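Long-range contact in acyl-CoA thioesterase II TesB2 (Mycobacterium marinum, PDB 3U0A), which probably hydrolyses fatty acyl-CoA thioesters to free fatty acids and coenzyme A: residues P166-V174 with L202-L210. Numbering follows the deposited sequence.
Sequences PGKASQQQV and LGSAQVTHL. With SO4 (sulfate ion), chain L.
The carboxamide of Gln172 lies against the 3-10 segment 202-205, its NE2 3.8 Å from Ser204 N. That is a packing distance; NE2 gives its hydrogen bond to Gln241 OE1 on strand 237-247. The other flat group is the ring of His209. Thr208 OG1 sits over the centre of one face, 3.4 Å above the plane, and Ala205 O lies at the edge in plane. His209 NE2 is hydrogen-bonded to His119 ND1 of the second subunit, and the two rings meet.

The direct polar link is Ser170 OG to Ser204 O, at 2.8 Å. Ser170 donates, and the C=O...OG angle of 168° sets the donor almost straight in front of the oxygen. OG reaches it because it is turned anti to the backbone N (chi1 -160°). The same hydroxyl accepts a bond from a water 2.6 Å from OG. This water also donates to Ala205 O, accepts from Thr208 N and bonds Thr208 OG1. Through it the serine is tied to Ala205 and to Thr208, the latter within the type I turn 206-209.

Packing contacts flank the hydroxyl. Val207 CG2 meets Gln172 CB alongside, at 4.2 Å. The methyl Thr208 CG2 lies 3.2 Å from the carbonyl oxygen Ala169 O. Ser204 CB faces Gln172 CB, while Ser204 OG is hydrogen-bonded to Leu201 O. Lys168 does not touch 202-210; Lys168 NZ is hydrogen-bonded to O3 of a sulfate, probably from the crystallisation liquor, at 2.7 Å.

Strand 171-178 pairs with strand 237-247, and the segment 202-210 follows helix 186-200. The contact thus joins strand 171-178 and the loop before it to the chain after the helix. This belongs to the hotdog fold, in which an antiparallel sheet wraps around a long helix, here in the second of the chain's two hotdog domains.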
# COMPACT_ATOMS: atom_id res chain seq x y z
N PRO A 166 15.78 -15.00 -5.09
CA PRO A 166 16.17 -15.78 -3.91
C PRO A 166 15.12 -15.77 -2.77
O PRO A 166 14.66 -14.69 -2.34
CB PRO A 166 17.50 -15.13 -3.45
CG PRO A 166 17.96 -14.29 -4.58
CD PRO A 166 16.78 -13.97 -5.44
N GLY A 167 14.80 -16.99 -2.31
CA GLY A 167 13.92 -17.24 -1.20
C GLY A 167 12.43 -17.06 -1.43
O GLY A 167 11.66 -17.19 -0.49
N LYS A 168 12.01 -16.80 -2.67
CA LYS A 168 10.63 -16.43 -2.93
C LYS A 168 9.71 -17.64 -3.05
O LYS A 168 9.98 -18.58 -3.81
CB LYS A 168 10.54 -15.61 -4.23
CG LYS A 168 11.30 -14.31 -4.13
CD LYS A 168 10.47 -13.13 -4.57
CE LYS A 168 11.07 -11.82 -4.04
NZ LYS A 168 10.09 -10.66 -4.06
N ALA A 169 8.61 -17.58 -2.33
CA ALA A 169 7.65 -18.69 -2.33
C ALA A 169 6.78 -18.76 -3.62
O ALA A 169 6.43 -19.85 -4.08
CB ALA A 169 6.75 -18.60 -1.10
N SER A 170 6.45 -17.62 -4.21
CA SER A 170 5.32 -17.57 -5.09
C SER A 170 5.41 -16.36 -5.99
O SER A 170 5.06 -15.25 -5.59
CB SER A 170 4.06 -17.51 -4.23
OG SER A 170 2.92 -17.89 -4.94
N GLN A 171 5.87 -16.58 -7.21
CA GLN A 171 6.04 -15.52 -8.21
C GLN A 171 5.16 -15.84 -9.38
O GLN A 171 4.90 -17.01 -9.69
CB GLN A 171 7.51 -15.41 -8.73
CG GLN A 171 8.48 -14.76 -7.76
CD GLN A 171 9.93 -14.94 -8.19
OE1 GLN A 171 10.68 -15.69 -7.56
NE2 GLN A 171 10.33 -14.26 -9.26
N GLN A 172 4.74 -14.79 -10.06
CA GLN A 172 4.06 -14.98 -11.32
C GLN A 172 4.30 -13.78 -12.23
O GLN A 172 4.33 -12.66 -11.77
CB GLN A 172 2.59 -15.19 -11.07
CG GLN A 172 1.75 -15.05 -12.31
CD GLN A 172 0.38 -15.64 -12.15
OE1 GLN A 172 0.17 -16.77 -12.58
NE2 GLN A 172 -0.56 -14.91 -11.52
N GLN A 173 4.50 -14.05 -13.51
CA GLN A 173 4.67 -13.01 -14.51
C GLN A 173 3.64 -13.12 -15.61
O GLN A 173 3.46 -14.19 -16.20
CB GLN A 173 6.09 -13.03 -15.07
CG GLN A 173 7.05 -12.33 -14.13
CD GLN A 173 8.50 -12.67 -14.37
OE1 GLN A 173 8.81 -13.54 -15.20
NE2 GLN A 173 9.40 -11.99 -13.67
N VAL A 174 2.95 -12.00 -15.87
CA VAL A 174 1.93 -11.91 -16.91
C VAL A 174 2.13 -10.69 -17.81
O VAL A 174 2.33 -9.58 -17.33
CB VAL A 174 0.52 -11.81 -16.30
CG1 VAL A 174 -0.52 -12.04 -17.39
CG2 VAL A 174 0.34 -12.83 -15.20
N LEU A 202 -4.13 -11.00 -7.33
CA LEU A 202 -4.34 -11.89 -6.20
C LEU A 202 -4.20 -13.37 -6.57
O LEU A 202 -3.97 -14.23 -5.69
CB LEU A 202 -5.70 -11.62 -5.51
CG LEU A 202 -5.68 -10.50 -4.45
CD1 LEU A 202 -7.09 -10.15 -3.94
CD2 LEU A 202 -4.75 -10.87 -3.30
N GLY A 203 -4.33 -13.66 -7.87
CA GLY A 203 -4.00 -14.99 -8.43
C GLY A 203 -2.60 -15.47 -8.06
O GLY A 203 -2.37 -16.66 -7.88
N SER A 204 -1.65 -14.55 -7.91
CA SER A 204 -0.26 -14.91 -7.59
C SER A 204 -0.11 -15.60 -6.22
O SER A 204 0.87 -16.34 -6.00
CB SER A 204 0.67 -13.69 -7.66
OG SER A 204 0.41 -12.75 -6.63
N ALA A 205 -1.07 -15.36 -5.32
CA ALA A 205 -1.14 -16.04 -4.05
C ALA A 205 -1.40 -17.55 -4.22
O ALA A 205 -0.97 -18.32 -3.36
CB ALA A 205 -2.20 -15.42 -3.14
N GLN A 206 -2.04 -17.96 -5.33
CA GLN A 206 -2.47 -19.36 -5.47
C GLN A 206 -1.50 -20.26 -6.22
O GLN A 206 -1.80 -21.43 -6.44
CB GLN A 206 -3.87 -19.47 -6.11
CG GLN A 206 -4.97 -18.64 -5.45
CD GLN A 206 -5.12 -18.93 -3.97
OE1 GLN A 206 -4.99 -20.10 -3.52
NE2 GLN A 206 -5.39 -17.88 -3.19
N VAL A 207 -0.34 -19.73 -6.57
CA VAL A 207 0.54 -20.41 -7.52
C VAL A 207 0.96 -21.78 -6.99
O VAL A 207 0.94 -22.78 -7.73
CB VAL A 207 1.76 -19.55 -7.85
CG1 VAL A 207 2.85 -20.35 -8.53
CG2 VAL A 207 1.34 -18.41 -8.76
N THR A 208 1.32 -21.80 -5.70
CA THR A 208 1.76 -23.02 -5.02
C THR A 208 0.64 -23.75 -4.23
O THR A 208 0.93 -24.56 -3.36
CB THR A 208 2.90 -22.71 -4.01
OG1 THR A 208 2.38 -21.96 -2.89
CG2 THR A 208 4.06 -21.96 -4.69
N HIS A 209 -0.62 -23.45 -4.50
CA HIS A 209 -1.73 -23.94 -3.68
C HIS A 209 -2.80 -24.49 -4.52
O HIS A 209 -3.94 -24.45 -4.16
CB HIS A 209 -2.30 -22.80 -2.88
CG HIS A 209 -1.35 -22.24 -1.88
ND1 HIS A 209 -0.77 -23.00 -0.94
CD2 HIS A 209 -0.91 -20.96 -1.68
CE1 HIS A 209 0.03 -22.25 -0.20
NE2 HIS A 209 -0.05 -20.99 -0.65
N LEU A 210 -2.43 -25.02 -5.67
CA LEU A 210 -3.42 -25.41 -6.66
C LEU A 210 -4.30 -26.61 -6.20
O LEU A 210 -5.46 -26.73 -6.65
CB LEU A 210 -2.75 -25.62 -8.05
CG LEU A 210 -2.21 -24.27 -8.65
CD1 LEU A 210 -1.26 -24.44 -9.86
CD2 LEU A 210 -3.35 -23.24 -8.98
S SO4 L . 10.62 -7.10 -3.75
O1 SO4 L . 9.75 -5.87 -3.75
O2 SO4 L . 10.71 -7.67 -2.34
O3 SO4 L . 10.05 -8.06 -4.76
O4 SO4 L . 12.00 -6.66 -4.17
O HOH W 1 1.30 -19.63 -3.82